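Inner membrane protein (PDB 2QJV) probably works as a sugar isomerase, perhaps on glucuronate, as an IolB-like member of the KduI/IolB family of cupins. Local coordinates at residues V54-L59 and G73-P78; N136-H141 and V156-N161. The protein carries 2 engineered substitutions. One frame throughout, in Å; residues are numbered along the deposited sequence.

Interaction 1: residues V54-L59 and G73-P78; sequences VLVAGL and GQRMSP
R75 sets the edge of its guanidinium against the backbone of V56, and NE and NH2 both donate to that one carbonyl oxygen. The R75 NE to V56 O bond is short and fairly straight, 2.9 Å with 160° at the hydrogen, whereas R75 NH2 to V56 O stretches to 3.3 Å and bends more. Both nitrogens approach from the same face of the carbonyl plane, yet the oxygen stays close to the guanidinium plane. With R75 CG placed between its backbone N and carbonyl carbon (chi1 75°), the extended chain carries NE to V56 O; NH1 is bound separately by the carbonyl of I82. P78 CA lies over one guanidinium face, near the rim, and P78 CB meets V56 CG1 at 4.0 Å. V56 and A57 together face E104 of strand 104-111, a classic beta bulge where the chain turns a corner at V56, leaving strand 49-55 of the six-stranded antiparallel sheet. Beyond it G58 N donates almost straight to R75 O, 2.9 Å away, and a water links G58 O, Q74 N and R75 O. Selenomethionine M76, bent at chi2 and chi3, brings SE to 3.9 Å from G58 CA, while L59 CD2 presses on G73 C at 3.3 Å.

Interaction 2: residues N136-H141 and V156-N161; sequences NQRLVH and VEVYTN
H141 reaches across to E157 with CB, CG and ND1 and to Y159 with CE1. Its CB rests on the aliphatic part of the glutamate, 3.6 Å from E157 CG. The next atom, H141 CG, passes E157 OE2 at 3.7 Å, and H141 ND1 then donates to E157 OE2 over 2.9 Å, with 167° at the hydrogen. The oxygen sits in the imidazole plane and accepts on its anti lone pair, turned away from OE1, although ring and carboxylate planes are 49° apart. E157 arrives there because CG stands between its backbone N and carbonyl carbon (chi1 68°); its OE1 is taken by Y240 OH. The neighbouring ring atom, H141 CE1, comes to 3.6 Å from Y159 CE1 in an offset edge-to-face pair, the tyrosine edge directed at the imidazole face. All this lies on one face of an antiparallel beta hairpin, strands 138-142 and 154-160, in a five-stranded sheet of the cupin fold. L139 and Y159 form a hydrogen-bonded pair, as do H141 and E157, with V140 and V158 the non-hydrogen-bonded pair between them. The side chains of L139 and Y159 run side by side in the same direction, with L139 CD2 3.9 Å from Y159 CD1. On the reverse face the valines meet, V140 CG1 closing to 3.5 Å from V156 CG2.

Although their centres are about 17 Å apart, the two contacts share polar groups. R75, whose NE and NH2 bind V56 O in interaction 1, forms a salt bridge through NH1 to E157 OE2 (2.9 Å), so this carboxylate oxygen serves both the arginine and H141 of interaction 2. Beside it, Y159 OH probably hydrogen-bonds to P78 O at 2.7 Å. The loop 73-78 is thereby tied to the hairpin of the five-stranded sheet, with Y240 of strand 238-246 touching both contacts. A nickel ion lies about 8 Å from the V156 side chain; the site of H171, H173, E186 and H229 is probably the cupin metal centre, perhaps the active site. A sulfate about 4 Å from the L139 side chain probably comes from the crystallisation liquor.

Interaction 1: residues V54-L59 and G73-P78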
loop_
_atom_site.group_PDB
_atom_site.type_symbol
_atom_site.label_atom_id
_atom_site.label_comp_id
_atom_site.label_asym_id
_atom_site.label_seq_id
_atom_site.Cartn_x
_atom_site.Cartn_y
_atom_site.Cartn_z
ATOM N N VAL A 54 24.053 5.467 -26.510
ATOM C CA VAL A 54 23.155 5.019 -27.578
ATOM C C VAL A 54 22.399 6.238 -28.123
ATOM O O VAL A 54 21.757 6.989 -27.363
ATOM C CB VAL A 54 22.187 3.923 -27.126
ATOM C CG1 VAL A 54 21.241 3.521 -28.316
ATOM C CG2 VAL A 54 22.950 2.693 -26.550
ATOM N N LEU A 55 22.545 6.470 -29.440
ATOM C CA LEU A 55 21.800 7.544 -30.134
ATOM C C LEU A 55 20.433 6.965 -30.512
ATOM O O LEU A 55 20.280 6.232 -31.507
ATOM C CB LEU A 55 22.569 8.110 -31.342
ATOM C CG LEU A 55 23.808 9.009 -31.093
ATOM C CD1 LEU A 55 24.928 8.336 -30.300
ATOM C CD2 LEU A 55 24.391 9.549 -32.433
ATOM N N VAL A 56 19.466 7.219 -29.642
ATOM C CA VAL A 56 18.104 6.697 -29.801
ATOM C C VAL A 56 17.421 7.371 -31.028
ATOM O O VAL A 56 16.702 6.740 -31.804
ATOM C CB VAL A 56 17.223 6.838 -28.498
ATOM C CG1 VAL A 56 15.801 6.257 -28.780
ATOM C CG2 VAL A 56 17.894 6.217 -27.206
ATOM N N ALA A 57 17.683 8.660 -31.177
ATOM C CA ALA A 57 17.173 9.485 -32.263
ATOM C C ALA A 57 18.048 10.744 -32.395
ATOM O O ALA A 57 18.437 11.376 -31.397
ATOM C CB ALA A 57 15.729 9.855 -32.027
ATOM N N GLY A 58 18.388 11.088 -33.630
ATOM C CA GLY A 58 19.168 12.265 -33.888
ATOM C C GLY A 58 20.650 12.035 -34.062
ATOM O O GLY A 58 21.152 10.915 -33.984
ATOM N N LEU A 59 21.332 13.135 -34.343
ATOM C CA LEU A 59 22.748 13.117 -34.696
ATOM C C LEU A 59 23.584 13.814 -33.641
ATOM O O LEU A 59 23.155 14.819 -33.084
ATOM C CB LEU A 59 22.927 13.789 -36.068
ATOM C CG LEU A 59 22.080 13.301 -37.240
ATOM C CD1 LEU A 59 22.479 14.095 -38.475
ATOM C CD2 LEU A 59 22.204 11.800 -37.499
ATOM N N GLY A 73 25.075 8.809 -36.144
ATOM C CA GLY A 73 23.640 8.629 -36.023
ATOM C C GLY A 73 23.077 8.570 -37.433
ATOM O O GLY A 73 23.809 8.692 -38.415
ATOM N N GLN A 74 21.778 8.367 -37.524
ATOM C CA GLN A 74 21.064 8.347 -38.787
ATOM C C GLN A 74 19.564 8.544 -38.549
ATOM O O GLN A 74 18.966 9.499 -39.039
ATOM C CB GLN A 74 21.328 7.034 -39.524
ATOM C CG GLN A 74 20.756 6.943 -40.915
ATOM C CD GLN A 74 20.977 5.550 -41.493
ATOM O OE1 GLN A 74 21.681 4.684 -40.910
ATOM N NE2 GLN A 74 20.344 5.306 -42.595
ATOM N N ARG A 75 18.948 7.618 -37.836
ATOM C CA ARG A 75 17.506 7.689 -37.597
ATOM C C ARG A 75 17.129 8.909 -36.741
ATOM O O ARG A 75 17.834 9.286 -35.784
ATOM C CB ARG A 75 17.004 6.390 -36.958
ATOM C CG ARG A 75 17.338 6.180 -35.493
ATOM C CD ARG A 75 17.148 4.727 -35.097
ATOM N NE ARG A 75 17.199 4.612 -33.646
ATOM C CZ ARG A 75 17.264 3.483 -32.955
ATOM N NH1 ARG A 75 17.359 2.318 -33.560
ATOM N NH2 ARG A 75 17.270 3.538 -31.628
HETATM N N MSE A 76 16.015 9.510 -37.123
HETATM C CA MSE A 76 15.428 10.647 -36.428
HETATM C C MSE A 76 14.301 10.202 -35.491
HETATM O O MSE A 76 13.705 11.024 -34.809
HETATM C CB MSE A 76 14.963 11.671 -37.451
HETATM C CG MSE A 76 16.117 12.128 -38.386
HETATM SE SE MSE A 76 17.671 12.862 -37.423
HETATM C CE MSE A 76 16.841 14.430 -36.776
ATOM N N SER A 77 14.057 8.890 -35.452
ATOM C CA SER A 77 13.104 8.247 -34.573
ATOM C C SER A 77 13.507 6.775 -34.377
ATOM O O SER A 77 13.921 6.109 -35.338
ATOM C CB SER A 77 11.691 8.271 -35.139
ATOM O OG SER A 77 10.838 7.447 -34.339
ATOM N N PRO A 78 13.341 6.235 -33.171
ATOM C CA PRO A 78 13.620 4.779 -33.029
ATOM C C PRO A 78 12.706 3.895 -33.946
ATOM O O PRO A 78 13.123 2.842 -34.408
ATOM C CB PRO A 78 13.405 4.538 -31.511
ATOM C CG PRO A 78 12.446 5.597 -31.111
ATOM C CD PRO A 78 12.901 6.812 -31.877
HETATM O O HOH W 1 20.324 8.580 -34.998
#

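Interaction 2: residues N136-H141 and V156-N161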
loop_
_atom_site.group_PDB
_atom_site.type_symbol
_atom_site.label_atom_id
_atom_site.label_comp_id
_atom_site.label_asym_id
_atom_site.label_seq_id
_atom_site.Cartn_x
_atom_site.Cartn_y
_atom_site.Cartn_z
ATOM N N ASN A 136 4.195 -13.474 -31.115
ATOM C CA ASN A 136 5.405 -13.473 -30.383
ATOM C C ASN A 136 6.582 -12.911 -31.261
ATOM O O ASN A 136 7.664 -12.864 -30.703
ATOM C CB ASN A 136 5.653 -14.920 -29.877
ATOM C CG ASN A 136 6.612 -15.009 -28.687
ATOM O OD1 ASN A 136 6.682 -14.099 -27.831
ATOM N ND2 ASN A 136 7.341 -16.129 -28.617
ATOM N N GLN A 137 6.399 -12.485 -32.545
ATOM C CA GLN A 137 7.622 -12.059 -33.392
ATOM C C GLN A 137 8.102 -10.569 -33.316
ATOM O O GLN A 137 7.449 -9.661 -33.814
ATOM C CB GLN A 137 7.599 -12.472 -34.905
ATOM C CG GLN A 137 8.993 -12.007 -35.672
ATOM C CD GLN A 137 9.438 -12.771 -36.996
ATOM O OE1 GLN A 137 9.580 -12.149 -38.066
ATOM N NE2 GLN A 137 9.715 -14.084 -36.887
ATOM N N ARG A 138 9.326 -10.398 -32.803
ATOM C CA ARG A 138 9.955 -9.138 -32.532
ATOM C C ARG A 138 11.248 -8.954 -33.355
ATOM O O ARG A 138 11.834 -9.918 -33.821
ATOM C CB ARG A 138 10.277 -9.102 -31.034
ATOM C CG ARG A 138 9.049 -9.354 -30.195
ATOM C CD ARG A 138 9.318 -10.306 -29.043
ATOM N NE ARG A 138 9.594 -11.685 -29.412
ATOM C CZ ARG A 138 9.899 -12.649 -28.543
ATOM N NH1 ARG A 138 10.001 -12.400 -27.246
ATOM N NH2 ARG A 138 10.126 -13.878 -28.977
ATOM N N LEU A 139 11.602 -7.710 -33.602
ATOM C CA LEU A 139 12.840 -7.347 -34.235
ATOM C C LEU A 139 13.762 -7.008 -33.072
ATOM O O LEU A 139 13.393 -6.230 -32.195
ATOM C CB LEU A 139 12.657 -6.171 -35.209
ATOM C CG LEU A 139 13.899 -5.482 -35.749
ATOM C CD1 LEU A 139 14.752 -6.466 -36.596
ATOM C CD2 LEU A 139 13.491 -4.279 -36.571
ATOM N N VAL A 140 14.971 -7.582 -33.084
ATOM C CA VAL A 140 15.962 -7.412 -32.038
ATOM C C VAL A 140 17.292 -6.894 -32.658
ATOM O O VAL A 140 17.734 -7.405 -33.686
ATOM C CB VAL A 140 16.157 -8.748 -31.262
ATOM C CG1 VAL A 140 17.242 -8.649 -30.145
ATOM C CG2 VAL A 140 14.788 -9.271 -30.727
ATOM N N HIS A 141 17.817 -5.822 -32.067
ATOM C CA HIS A 141 19.111 -5.221 -32.387
ATOM C C HIS A 141 20.057 -5.391 -31.205
ATOM O O HIS A 141 19.921 -4.730 -30.147
ATOM C CB HIS A 141 19.008 -3.730 -32.722
ATOM C CG HIS A 141 18.204 -3.408 -33.954
ATOM N ND1 HIS A 141 17.655 -2.159 -34.158
ATOM C CD2 HIS A 141 17.838 -4.158 -35.024
ATOM C CE1 HIS A 141 17.018 -2.147 -35.318
ATOM N NE2 HIS A 141 17.102 -3.353 -35.861
ATOM N N VAL A 156 20.608 -4.050 -25.571
ATOM C CA VAL A 156 19.788 -4.544 -26.668
ATOM C C VAL A 156 18.579 -3.605 -26.836
ATOM O O VAL A 156 18.147 -2.982 -25.877
ATOM C CB VAL A 156 19.334 -6.020 -26.390
ATOM C CG1 VAL A 156 18.448 -6.096 -25.124
ATOM C CG2 VAL A 156 18.617 -6.659 -27.587
ATOM N N GLU A 157 18.069 -3.494 -28.064
ATOM C CA GLU A 157 16.814 -2.785 -28.331
ATOM C C GLU A 157 15.871 -3.779 -29.074
ATOM O O GLU A 157 16.296 -4.603 -29.904
ATOM C CB GLU A 157 17.031 -1.409 -29.009
ATOM C CG GLU A 157 17.558 -1.444 -30.389
ATOM C CD GLU A 157 17.838 -0.091 -31.005
ATOM O OE1 GLU A 157 17.837 0.965 -30.316
ATOM O OE2 GLU A 157 18.185 -0.124 -32.180
ATOM N N VAL A 158 14.587 -3.721 -28.724
ATOM C CA VAL A 158 13.561 -4.611 -29.231
ATOM C C VAL A 158 12.308 -3.842 -29.696
ATOM O O VAL A 158 11.910 -2.860 -29.053
ATOM C CB VAL A 158 13.166 -5.654 -28.131
ATOM C CG1 VAL A 158 12.078 -6.639 -28.636
ATOM C CG2 VAL A 158 14.409 -6.409 -27.621
ATOM N N TYR A 159 11.750 -4.295 -30.828
ATOM C CA TYR A 159 10.547 -3.745 -31.442
ATOM C C TYR A 159 9.459 -4.770 -31.382
ATOM O O TYR A 159 9.592 -5.859 -31.922
ATOM C CB TYR A 159 10.750 -3.360 -32.898
ATOM C CG TYR A 159 11.774 -2.310 -33.107
ATOM C CD1 TYR A 159 13.131 -2.621 -33.092
ATOM C CD2 TYR A 159 11.398 -1.016 -33.379
ATOM C CE1 TYR A 159 14.086 -1.656 -33.302
ATOM C CE2 TYR A 159 12.341 -0.044 -33.584
ATOM C CZ TYR A 159 13.678 -0.359 -33.570
ATOM O OH TYR A 159 14.598 0.637 -33.761
ATOM N N THR A 160 8.364 -4.396 -30.713
ATOM C CA THR A 160 7.218 -5.262 -30.520
ATOM C C THR A 160 6.005 -4.583 -31.159
ATOM O O THR A 160 5.516 -3.584 -30.668
ATOM C CB THR A 160 6.984 -5.606 -29.022
ATOM O OG1 THR A 160 8.223 -6.004 -28.410
ATOM C CG2 THR A 160 5.897 -6.755 -28.859
ATOM N N ASN A 161 5.503 -5.162 -32.231
ATOM C CA ASN A 161 4.321 -4.585 -32.903
ATOM C C ASN A 161 3.048 -4.758 -32.077
ATOM O O ASN A 161 2.935 -5.700 -31.266
ATOM C CB ASN A 161 4.220 -5.124 -34.325
ATOM C CG ASN A 161 5.386 -4.656 -35.195
ATOM O OD1 ASN A 161 6.142 -3.728 -34.843
ATOM N ND2 ASN A 161 5.523 -5.277 -36.325
HETATM O O HOH W 2 6.221 -7.695 -33.142
#